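Local coordinates for protein allergen Bos d 2 (Bos taurus, PDB 4WFV) that probably carries pheromones or other small odorant molecules as a secreted lipocalin, and is a major allergen of cow dander, at residues Gln133-Glu137 against Arg138-Asn142; Thr121-Thr124 against Pro125-Glu129; Lys71-Glu74 against Gly75-Val79. One frame throughout, in Å; residues are numbered along the deposited sequence.

Contact 1: residues Gln133-Glu137 against Arg138-Asn142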
ATOM      1  N   GLN A 133       1.812  11.967   9.298  1.00  8.30           N
ATOM      2  CA  GLN A 133       0.793  12.118  10.327  1.00  9.25           C
ATOM      3  C   GLN A 133      -0.123  10.892  10.380  1.00  9.43           C
ATOM      4  O   GLN A 133      -0.468  10.399  11.463  1.00 10.11           O
ATOM      5  CB  GLN A 133      -0.019  13.391  10.088  1.00 10.81           C
ATOM      6  CG  GLN A 133      -1.072  13.642  11.155  1.00 19.47           C
ATOM      7  CD  GLN A 133      -0.467  13.889  12.521  1.00 24.26           C
ATOM      8  OE1 GLN A 133       0.618  14.465  12.641  1.00 25.94           O
ATOM      9  NE2 GLN A 133      -1.160  13.444  13.563  1.00 32.87           N
ATOM     10  N   LEU A 134      -0.514  10.386   9.213  1.00  8.77           N
ATOM     11  CA  LEU A 134      -1.346   9.184   9.166  1.00  8.46           C
ATOM     12  C   LEU A 134      -0.618   7.987   9.778  1.00  9.16           C
ATOM     13  O   LEU A 134      -1.219   7.168  10.483  1.00 10.02           O
ATOM     14  CB  LEU A 134      -1.765   8.868   7.730  1.00  9.60           C
ATOM     15  CG  LEU A 134      -2.728   9.864   7.084  1.00  9.61           C
ATOM     16  CD1 LEU A 134      -2.692   9.710   5.567  1.00 10.89           C
ATOM     17  CD2 LEU A 134      -4.138   9.709   7.626  1.00 13.41           C
ATOM     18  N   ASN A 135       0.676   7.884   9.512  1.00  7.98           N
ATOM     19  CA  ASN A 135       1.487   6.835  10.119  1.00  9.33           C
ATOM     20  C   ASN A 135       1.427   6.906  11.638  1.00  9.37           C
ATOM     21  O   ASN A 135       1.167   5.910  12.318  1.00  9.77           O
ATOM     22  CB  ASN A 135       2.942   6.941   9.663  1.00  8.65           C
ATOM     23  CG  ASN A 135       3.144   6.522   8.218  1.00  9.41           C
ATOM     24  OD1 ASN A 135       2.261   5.931   7.606  1.00 11.80           O
ATOM     25  ND2 ASN A 135       4.312   6.832   7.674  1.00  9.18           N
ATOM     26  N   SER A 136       1.686   8.091  12.175  1.00  9.54           N
ATOM     27  CA  SER A 136       1.782   8.237  13.624  1.00 10.38           C
ATOM     28  C   SER A 136       0.449   7.954  14.307  1.00 13.19           C
ATOM     29  O   SER A 136       0.415   7.378  15.386  1.00 12.69           O
ATOM     30  CB  SER A 136       2.301   9.630  13.972  1.00 11.61           C
ATOM     31  OG  SER A 136       3.630   9.769  13.521  1.00 15.40           O
ATOM     32  N   GLU A 137      -0.641   8.335  13.660  1.00 10.45           N
ATOM     33  CA  GLU A 137      -1.982   8.063  14.184  1.00 12.18           C
ATOM     34  C   GLU A 137      -2.246   6.570  14.351  1.00 14.03           C
ATOM     35  O   GLU A 137      -3.128   6.165  15.114  1.00 14.24           O
ATOM     36  CB  GLU A 137      -3.043   8.657  13.253  1.00 14.11           C
ATOM     37  CG  GLU A 137      -3.079  10.175  13.245  1.00 15.70           C
ATOM     38  CD  GLU A 137      -4.004  10.737  12.176  1.00 21.00           C
ATOM     39  OE1 GLU A 137      -4.513   9.964  11.329  1.00 20.60           O
ATOM     40  OE2 GLU A 137      -4.218  11.967  12.179  1.00 25.40           O
ATOM     41  N   ARG A 138      -1.476   5.751  13.643  1.00 12.87           N
ATOM     42  CA  ARG A 138      -1.726   4.316  13.613  1.00 12.84           C
ATOM     43  C   ARG A 138      -0.580   3.495  14.162  1.00 13.32           C
ATOM     44  O   ARG A 138      -0.520   2.282  13.947  1.00 15.81           O
ATOM     45  CB  ARG A 138      -2.046   3.889  12.192  1.00 12.46           C
ATOM     46  CG  ARG A 138      -3.394   4.400  11.795  1.00 14.91           C
ATOM     47  CD  ARG A 138      -3.611   4.369  10.318  1.00 13.38           C
ATOM     48  NE  ARG A 138      -4.955   4.856  10.045  1.00 16.36           N
ATOM     49  CZ  ARG A 138      -5.274   6.145  10.001  1.00 17.75           C
ATOM     50  NH1 ARG A 138      -4.335   7.071  10.191  1.00 16.28           N
ATOM     51  NH2 ARG A 138      -6.527   6.513   9.765  1.00 18.70           N
ATOM     52  N   GLY A 139       0.333   4.157  14.866  1.00 12.67           N
ATOM     53  CA  GLY A 139       1.437   3.458  15.492  1.00 15.48           C
ATOM     54  C   GLY A 139       2.449   2.885  14.515  1.00 13.31           C
ATOM     55  O   GLY A 139       3.158   1.926  14.822  1.00 15.36           O
ATOM     56  N   VAL A 140       2.532   3.484  13.332  1.00 11.56           N
ATOM     57  CA  VAL A 140       3.539   3.088  12.355  1.00 10.34           C
ATOM     58  C   VAL A 140       4.699   4.085  12.412  1.00  9.33           C
ATOM     59  O   VAL A 140       4.506   5.283  12.213  1.00 11.31           O
ATOM     60  CB  VAL A 140       2.932   3.035  10.952  1.00  9.03           C
ATOM     61  CG1 VAL A 140       4.011   2.741   9.903  1.00 11.34           C
ATOM     62  CG2 VAL A 140       1.832   1.971  10.920  1.00 11.36           C
ATOM     63  N   PRO A 141       5.903   3.600  12.744  1.00  9.86           N
ATOM     64  CA  PRO A 141       7.019   4.522  12.988  1.00  9.60           C
ATOM     65  C   PRO A 141       7.599   5.151  11.725  1.00 11.00           C
ATOM     66  O   PRO A 141       7.983   4.454  10.783  1.00 10.29           O
ATOM     67  CB  PRO A 141       8.062   3.638  13.679  1.00 12.67           C
ATOM     68  CG  PRO A 141       7.755   2.260  13.208  1.00 15.77           C
ATOM     69  CD  PRO A 141       6.270   2.195  13.007  1.00 11.02           C
ATOM     70  N   ASN A 142       7.681   6.474  11.719  1.00  8.89           N
ATOM     71  CA  ASN A 142       8.226   7.170  10.564  1.00  9.42           C
ATOM     72  C   ASN A 142       9.714   6.904  10.364  1.00 10.06           C
ATOM     73  O   ASN A 142      10.240   7.066   9.266  1.00 10.76           O
ATOM     74  CB  ASN A 142       7.892   8.657  10.637  1.00  7.83           C
ATOM     75  CG  ASN A 142       6.442   8.912  10.329  1.00  9.56           C
ATOM     76  OD1 ASN A 142       5.938   8.466   9.303  1.00 11.15           O
ATOM     77  ND2 ASN A 142       5.745   9.590  11.226  1.00 11.03           N
TER
HETATM   78  O   HOH W   1       4.732   7.267  14.281  1.00 20.83           O
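Asn135 O is gripped by two backbone N-H groups at the end of the helix. Arg138 N donates to it at 3.0 Å, and Val140 N donates at 3.0 Å to this same Asn135 O. The two donors come over opposite faces of the carbonyl plane, and neither lies on a lone pair. Gly139 N also donates to Ser136 O, at 3.3 Å. With Gly139 at positive phi (69°), the pair of bonds from Val140 and Gly139 makes a Schellman motif, which ends helix 125-137. Beyond the turn the chain folds back along the helix. Asn135 ND2 donates to Asn142 OD1 at 2.8 Å, an almost straight bond (166°). The two amide planes are turned 37° apart. The other end of the Asn135 amide, OD1, is hydrogen-bonded to Thr114 of strand 110-118. A water joins Ser136 OG to Val140 O.

Arg138 runs back beside Leu134, extended from CG to NE. Arg138 NH1 donates to Leu134 O at 3.1 Å, with the oxygen in the guanidinium plane. Arg138 NH1 also forms a salt bridge with Glu137 OE1, at 3.1 Å, on the anti lone pair of that oxygen. Leu134 CD2 lies alongside, 3.7 Å from Arg138 NH1. One NH1 thus binds a helix-end carbonyl and a carboxylate together. The positive guanidinium would be expected to suit the negative end of the helix dipole, and the buried Asn135 amide has partners at both its oxygen and its nitrogen.

Contact 2: residues Thr121-Thr124 against Pro125-Glu129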
ATOM      1  N   THR A 121       5.847  10.657  -9.165  1.00 12.76           N
ATOM      2  CA  THR A 121       6.989   9.869  -8.716  1.00 11.43           C
ATOM      3  C   THR A 121       7.512  10.311  -7.354  1.00 10.15           C
ATOM      4  O   THR A 121       8.580   9.877  -6.917  1.00 10.19           O
ATOM      5  CB  THR A 121       8.152   9.953  -9.711  1.00 11.58           C
ATOM      6  OG1 THR A 121       8.554  11.319  -9.870  1.00 11.86           O
ATOM      7  CG2 THR A 121       7.763   9.374 -11.066  1.00 13.44           C
ATOM      8  N   SER A 122       6.773  11.195  -6.694  1.00 10.89           N
ATOM      9  CA  SER A 122       7.216  11.754  -5.427  1.00 10.13           C
ATOM     10  C   SER A 122       6.024  12.353  -4.694  1.00 10.67           C
ATOM     11  O   SER A 122       4.957  12.535  -5.268  1.00 11.60           O
ATOM     12  CB  SER A 122       8.263  12.841  -5.669  1.00 10.93           C
ATOM     13  OG  SER A 122       7.680  13.928  -6.372  1.00 17.15           O
ATOM     14  N   PHE A 123       6.217  12.605  -3.406  1.00  8.62           N
ATOM     15  CA  PHE A 123       5.298  13.410  -2.619  1.00  7.56           C
ATOM     16  C   PHE A 123       5.908  14.802  -2.435  1.00  8.65           C
ATOM     17  O   PHE A 123       7.105  14.936  -2.139  1.00 10.18           O
ATOM     18  CB  PHE A 123       5.126  12.799  -1.227  1.00  7.18           C
ATOM     19  CG  PHE A 123       4.183  11.624  -1.158  1.00  8.35           C
ATOM     20  CD1 PHE A 123       3.433  11.220  -2.245  1.00  8.94           C
ATOM     21  CD2 PHE A 123       4.042  10.942   0.035  1.00  8.28           C
ATOM     22  CE1 PHE A 123       2.565  10.121  -2.137  1.00  9.17           C
ATOM     23  CE2 PHE A 123       3.178   9.862   0.155  1.00  8.03           C
ATOM     24  CZ  PHE A 123       2.436   9.455  -0.942  1.00  7.79           C
ATOM     25  N   THR A 124       5.076  15.833  -2.572  1.00  7.79           N
ATOM     26  CA  THR A 124       5.476  17.172  -2.115  1.00  7.80           C
ATOM     27  C   THR A 124       5.589  17.157  -0.588  1.00  7.18           C
ATOM     28  O   THR A 124       5.096  16.242   0.059  1.00  7.96           O
ATOM     29  CB  THR A 124       4.418  18.213  -2.451  1.00  8.05           C
ATOM     30  OG1 THR A 124       3.196  17.874  -1.783  1.00  8.80           O
ATOM     31  CG2 THR A 124       4.191  18.295  -3.961  1.00  9.65           C
ATOM     32  N   PRO A 125       6.239  18.174  -0.004  1.00  6.68           N
ATOM     33  CA  PRO A 125       6.334  18.168   1.462  1.00  5.68           C
ATOM     34  C   PRO A 125       4.969  18.138   2.141  1.00  7.61           C
ATOM     35  O   PRO A 125       4.834  17.465   3.164  1.00  7.13           O
ATOM     36  CB  PRO A 125       7.097  19.465   1.757  1.00  7.68           C
ATOM     37  CG  PRO A 125       7.980  19.627   0.537  1.00  8.31           C
ATOM     38  CD  PRO A 125       7.092  19.213  -0.607  1.00  7.13           C
ATOM     39  N   GLU A 126       3.972  18.814   1.576  1.00  6.40           N
ATOM     40  CA  GLU A 126       2.626  18.743   2.125  1.00  7.53           C
ATOM     41  C   GLU A 126       2.095  17.308   2.116  1.00  8.71           C
ATOM     42  O   GLU A 126       1.477  16.865   3.078  1.00  8.51           O
ATOM     43  CB  GLU A 126       1.689  19.674   1.348  1.00 12.54           C
ATOM     44  CG  GLU A 126       0.243  19.585   1.756  1.00 15.46           C
ATOM     45  CD  GLU A 126      -0.662  20.443   0.881  1.00 19.12           C
ATOM     46  OE1 GLU A 126      -0.147  21.217   0.041  1.00 20.30           O
ATOM     47  OE2 GLU A 126      -1.891  20.344   1.044  1.00 20.80           O
ATOM     48  N   GLU A 127       2.315  16.592   1.015  1.00  7.82           N
ATOM     49  CA  GLU A 127       1.850  15.216   0.924  1.00  8.76           C
ATOM     50  C   GLU A 127       2.602  14.319   1.901  1.00  6.42           C
ATOM     51  O   GLU A 127       2.005  13.436   2.522  1.00  7.06           O
ATOM     52  CB  GLU A 127       1.990  14.701  -0.510  1.00  8.35           C
ATOM     53  CG  GLU A 127       0.967  15.315  -1.440  1.00  9.47           C
ATOM     54  CD  GLU A 127       1.218  14.976  -2.895  1.00 12.91           C
ATOM     55  OE1 GLU A 127       2.392  14.931  -3.328  1.00 12.49           O
ATOM     56  OE2 GLU A 127       0.212  14.750  -3.607  1.00 15.65           O
ATOM     57  N   LEU A 128       3.902  14.544   2.044  1.00  6.07           N
ATOM     58  CA  LEU A 128       4.681  13.718   2.952  1.00  7.23           C
ATOM     59  C   LEU A 128       4.274  13.989   4.395  1.00  7.13           C
ATOM     60  O   LEU A 128       4.214  13.071   5.197  1.00  7.69           O
ATOM     61  CB  LEU A 128       6.172  13.933   2.745  1.00  7.26           C
ATOM     62  CG  LEU A 128       7.108  13.117   3.628  1.00  7.82           C
ATOM     63  CD1 LEU A 128       6.974  11.627   3.300  1.00 10.11           C
ATOM     64  CD2 LEU A 128       8.548  13.576   3.416  1.00 10.33           C
ATOM     65  N   GLU A 129       3.977  15.246   4.711  1.00  7.14           N
ATOM     66  CA  GLU A 129       3.495  15.599   6.048  1.00  8.61           C
ATOM     67  C   GLU A 129       2.217  14.826   6.364  1.00  6.56           C
ATOM     68  O   GLU A 129       2.083  14.260   7.455  1.00  8.17           O
ATOM     69  CB  GLU A 129       3.263  17.113   6.147  1.00  8.74           C
ATOM     70  CG  GLU A 129       3.033  17.633   7.573  1.00 10.95           C
ATOM     71  CD  GLU A 129       1.599  17.538   8.060  1.00 12.88           C
ATOM     72  OE1 GLU A 129       0.663  17.343   7.264  1.00 13.23           O
ATOM     73  OE2 GLU A 129       1.403  17.684   9.289  1.00 25.99           O
TER
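Thr124 and Glu127 grip each other in both directions, side chain to backbone each way, which makes a capping box at the start of helix 125-137. Thr124 is the N-cap. Thr124 OG1 accepts from Glu127 N at 3.2 Å. In return, Thr124 N donates to Glu127 OE1 at 2.9 Å, with an N-H...O angle of 160°. OE1 receives this bond on its anti lone pair, the one away from OE2. The Thr124 hydroxyl is placed for capping by its first torsion (chi1 61°), which sets OG1 between the backbone N and the carbonyl carbon. Glu127 has CG anti to its own carbonyl carbon, and the extended chain beyond carries OE1 back to Thr124 N. On the way, Glu127 CG passes 3.4 Å from Thr124 OG1. The box supplies partners for two backbone N-H groups, one in the first turn of the helix and one just before it.

The regular helix bonds begin at the same residue. Leu128 N donates to Thr124 O at 2.9 Å. Pro125 follows the cap as the first helical residue.

Phe123 adds an apolar side to the cap. Phe123 CB lies 3.7 Å from Glu127 CB, and the two side chains cross at about a right angle. The ring plane is turned 55° from the carboxylate plane. Phe123 CB also faces Leu128 CB, at 4.3 Å.

Glu126 forms a salt bridge with Lys130, one turn further along the helix. The buried Phe123 touches Ile19 and meets the ring of Tyr20 on strand 17-23, and it also packs on Met97 of strand 97-105. Leu128 touches Tyr20 as well. Phe123 and Leu128 thus set the start of the helix against strand 17-23, and Phe123 also against strand 97-105.

Contact 3: residues Lys71-Glu74 against Gly75-Val79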
ATOM      1  N   LYS A  71     -11.271  -8.359  -0.716  1.00 13.39           N
ATOM      2  CA  LYS A  71     -12.719  -8.282  -0.510  1.00 13.76           C
ATOM      3  C   LYS A  71     -13.083  -7.332   0.622  1.00 13.70           C
ATOM      4  O   LYS A  71     -12.479  -7.382   1.686  1.00 12.54           O
ATOM      5  CB  LYS A  71     -13.257  -9.675  -0.188  1.00 16.37           C
ATOM      6  CG  LYS A  71     -14.741  -9.706   0.153  1.00 24.50           C
ATOM      7  CD  LYS A  71     -15.606  -9.339  -1.035  1.00 31.31           C
ATOM      8  CE  LYS A  71     -17.078  -9.350  -0.652  1.00 38.01           C
ATOM      9  NZ  LYS A  71     -17.959  -8.948  -1.783  1.00 40.82           N
ATOM     10  N   ARG A  72     -14.082  -6.474   0.408  1.00 14.00           N
ATOM     11  CA  ARG A  72     -14.496  -5.528   1.438  1.00 13.42           C
ATOM     12  C   ARG A  72     -15.037  -6.244   2.676  1.00 17.81           C
ATOM     13  O   ARG A  72     -15.889  -7.133   2.575  1.00 21.73           O
ATOM     14  CB  ARG A  72     -15.560  -4.566   0.904  1.00 17.74           C
ATOM     15  CG  ARG A  72     -16.548  -4.123   1.976  1.00 24.21           C
ATOM     16  CD  ARG A  72     -17.539  -3.113   1.430  1.00 23.31           C
ATOM     17  NE  ARG A  72     -16.861  -1.889   1.031  1.00 23.78           N
ATOM     18  CZ  ARG A  72     -17.275  -1.098   0.048  1.00 28.70           C
ATOM     19  NH1 ARG A  72     -18.363  -1.415  -0.643  1.00 34.69           N
ATOM     20  NH2 ARG A  72     -16.597   0.003  -0.247  1.00 26.29           N
ATOM     21  N   GLN A  73     -14.531  -5.841   3.837  1.00 16.53           N
ATOM     22  CA  GLN A  73     -15.030  -6.308   5.125  1.00 18.09           C
ATOM     23  C   GLN A  73     -16.104  -5.335   5.612  1.00 18.11           C
ATOM     24  O   GLN A  73     -17.282  -5.686   5.708  1.00 24.85           O
ATOM     25  CB  GLN A  73     -13.871  -6.381   6.122  1.00 17.62           C
ATOM     26  CG  GLN A  73     -14.244  -6.786   7.548  1.00 22.71           C
ATOM     27  CD  GLN A  73     -13.017  -6.975   8.435  1.00 21.94           C
ATOM     28  OE1 GLN A  73     -12.290  -7.961   8.306  1.00 24.41           O
ATOM     29  NE2 GLN A  73     -12.775  -6.024   9.326  1.00 24.16           N
ATOM     30  N   GLU A  74     -15.686  -4.110   5.916  1.00 16.34           N
ATOM     31  CA  GLU A  74     -16.589  -3.024   6.291  1.00 19.85           C
ATOM     32  C   GLU A  74     -15.962  -1.716   5.835  1.00 19.53           C
ATOM     33  O   GLU A  74     -14.749  -1.571   5.881  1.00 16.40           O
ATOM     34  CB  GLU A  74     -16.790  -2.969   7.810  1.00 22.27           C
ATOM     35  CG  GLU A  74     -17.413  -4.212   8.422  1.00 33.77           C
ATOM     36  CD  GLU A  74     -18.824  -4.471   7.931  1.00 37.11           C
ATOM     37  OE1 GLU A  74     -19.587  -3.502   7.728  1.00 35.04           O
ATOM     38  OE2 GLU A  74     -19.167  -5.655   7.745  1.00 45.50           O
ATOM     39  N   GLY A  75     -16.782  -0.759   5.411  1.00 21.12           N
ATOM     40  CA  GLY A  75     -16.263   0.527   4.974  1.00 20.79           C
ATOM     41  C   GLY A  75     -15.232   0.345   3.881  1.00 15.00           C
ATOM     42  O   GLY A  75     -15.484  -0.327   2.888  1.00 17.55           O
ATOM     43  N   TYR A  76     -14.056   0.940   4.068  1.00 13.36           N
ATOM     44  CA  TYR A  76     -12.980   0.758   3.104  1.00 11.93           C
ATOM     45  C   TYR A  76     -11.853  -0.100   3.680  1.00 11.73           C
ATOM     46  O   TYR A  76     -10.671   0.109   3.384  1.00 11.97           O
ATOM     47  CB  TYR A  76     -12.483   2.113   2.607  1.00 14.02           C
ATOM     48  CG  TYR A  76     -13.601   2.932   2.005  1.00 13.19           C
ATOM     49  CD1 TYR A  76     -14.141   2.598   0.767  1.00 12.58           C
ATOM     50  CD2 TYR A  76     -14.134   4.012   2.683  1.00 12.19           C
ATOM     51  CE1 TYR A  76     -15.185   3.337   0.215  1.00 13.20           C
ATOM     52  CE2 TYR A  76     -15.166   4.764   2.139  1.00 14.89           C
ATOM     53  CZ  TYR A  76     -15.686   4.419   0.909  1.00 15.24           C
ATOM     54  OH  TYR A  76     -16.715   5.173   0.377  1.00 15.93           O
ATOM     55  N   VAL A  77     -12.246  -1.059   4.511  1.00 11.01           N
ATOM     56  CA  VAL A  77     -11.345  -2.094   5.001  1.00 11.46           C
ATOM     57  C   VAL A  77     -11.586  -3.354   4.201  1.00 10.06           C
ATOM     58  O   VAL A  77     -12.726  -3.844   4.130  1.00 11.65           O
ATOM     59  CB  VAL A  77     -11.566  -2.391   6.485  1.00 11.97           C
ATOM     60  CG1 VAL A  77     -10.619  -3.500   6.932  1.00 12.45           C
ATOM     61  CG2 VAL A  77     -11.332  -1.131   7.317  1.00 13.06           C
ATOM     62  N   TYR A  78     -10.517  -3.867   3.598  1.00 10.57           N
ATOM     63  CA  TYR A  78     -10.559  -5.045   2.740  1.00 11.11           C
ATOM     64  C   TYR A  78      -9.695  -6.153   3.323  1.00 11.23           C
ATOM     65  O   TYR A  78      -8.800  -5.890   4.123  1.00 12.79           O
ATOM     66  CB  TYR A  78     -10.061  -4.688   1.336  1.00 10.29           C
ATOM     67  CG  TYR A  78     -10.926  -3.657   0.660  1.00 11.04           C
ATOM     68  CD1 TYR A  78     -10.797  -2.303   0.964  1.00 12.44           C
ATOM     69  CD2 TYR A  78     -11.884  -4.036  -0.262  1.00 11.25           C
ATOM     70  CE1 TYR A  78     -11.605  -1.349   0.354  1.00 11.43           C
ATOM     71  CE2 TYR A  78     -12.698  -3.093  -0.870  1.00 12.58           C
ATOM     72  CZ  TYR A  78     -12.546  -1.758  -0.561  1.00 11.77           C
ATOM     73  OH  TYR A  78     -13.363  -0.825  -1.170  1.00 13.31           O
ATOM     74  N   VAL A  79      -9.977  -7.391   2.930  1.00 10.31           N
ATOM     75  CA  VAL A  79      -9.162  -8.526   3.355  1.00  9.78           C
ATOM     76  C   VAL A  79      -8.546  -9.219   2.152  1.00 10.33           C
ATOM     77  O   VAL A  79      -9.188  -9.375   1.111  1.00 10.65           O
ATOM     78  CB  VAL A  79     -10.003  -9.545   4.150  1.00 10.37           C
ATOM     79  CG1 VAL A  79      -9.203 -10.811   4.439  1.00 12.12           C
ATOM     80  CG2 VAL A  79     -10.464  -8.928   5.453  1.00 15.29           C
TER
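Arg72 packs on Tyr78 and reaches Gly75 at the end of a beta hairpin, formed by strands 62-74 and 77-81 of the lipocalin barrel. A type II' turn from Glu74 to Val77 closes it. Arg72 CB lies 3.7 Å from Tyr78 CE2, its neighbour in a non-hydrogen-bonded pair. CG and CD pass more loosely by Gly75 O. The chain bends at the third torsion (chi3 -64°) and turns NE into the hairpin end. Arg72 NE donates to Gly75 O at 2.8 Å, nearly along the C=O axis, and NH2 adds a weak bond to the same oxygen. The edge of the guanidinium meets Tyr76, with Arg72 NH2 3.7 Å from Tyr76 CE1. NH1 forms a salt bridge with Glu49, while Tyr78 OH is hydrogen-bonded to Cys48 O, so both side chains tie the hairpin to the loop before strand 50-59.

Gln73 and Glu74 both face Val77, a classic beta bulge. Positive phi at Gly75 (55°) fits the turn. On the Lys71 and Val79 side, backbone bonds run both ways between these two residues. Across the bulge, Gln73 N donates to Val77 O at 2.7 Å.

Contacts 1 and 2 hold the two ends of helix 125-137, and their centres lie about 15 Å apart. Contact 2 caps its start, largely at the surface, with a threonine and a glutamate side chain. Contact 1 closes its end, is partly buried, and combines backbone bonds with an amide pair and an ion pair. Contact 3 belongs to the barrel itself: it is a surface hairpin end built on ladder bonds, a bulge and an arginine. It lies across the centre of the chain from contact 2, with nearest atoms about 17 Å apart. In all three, side chains bind backbone groups where a regular element begins, ends or reverses.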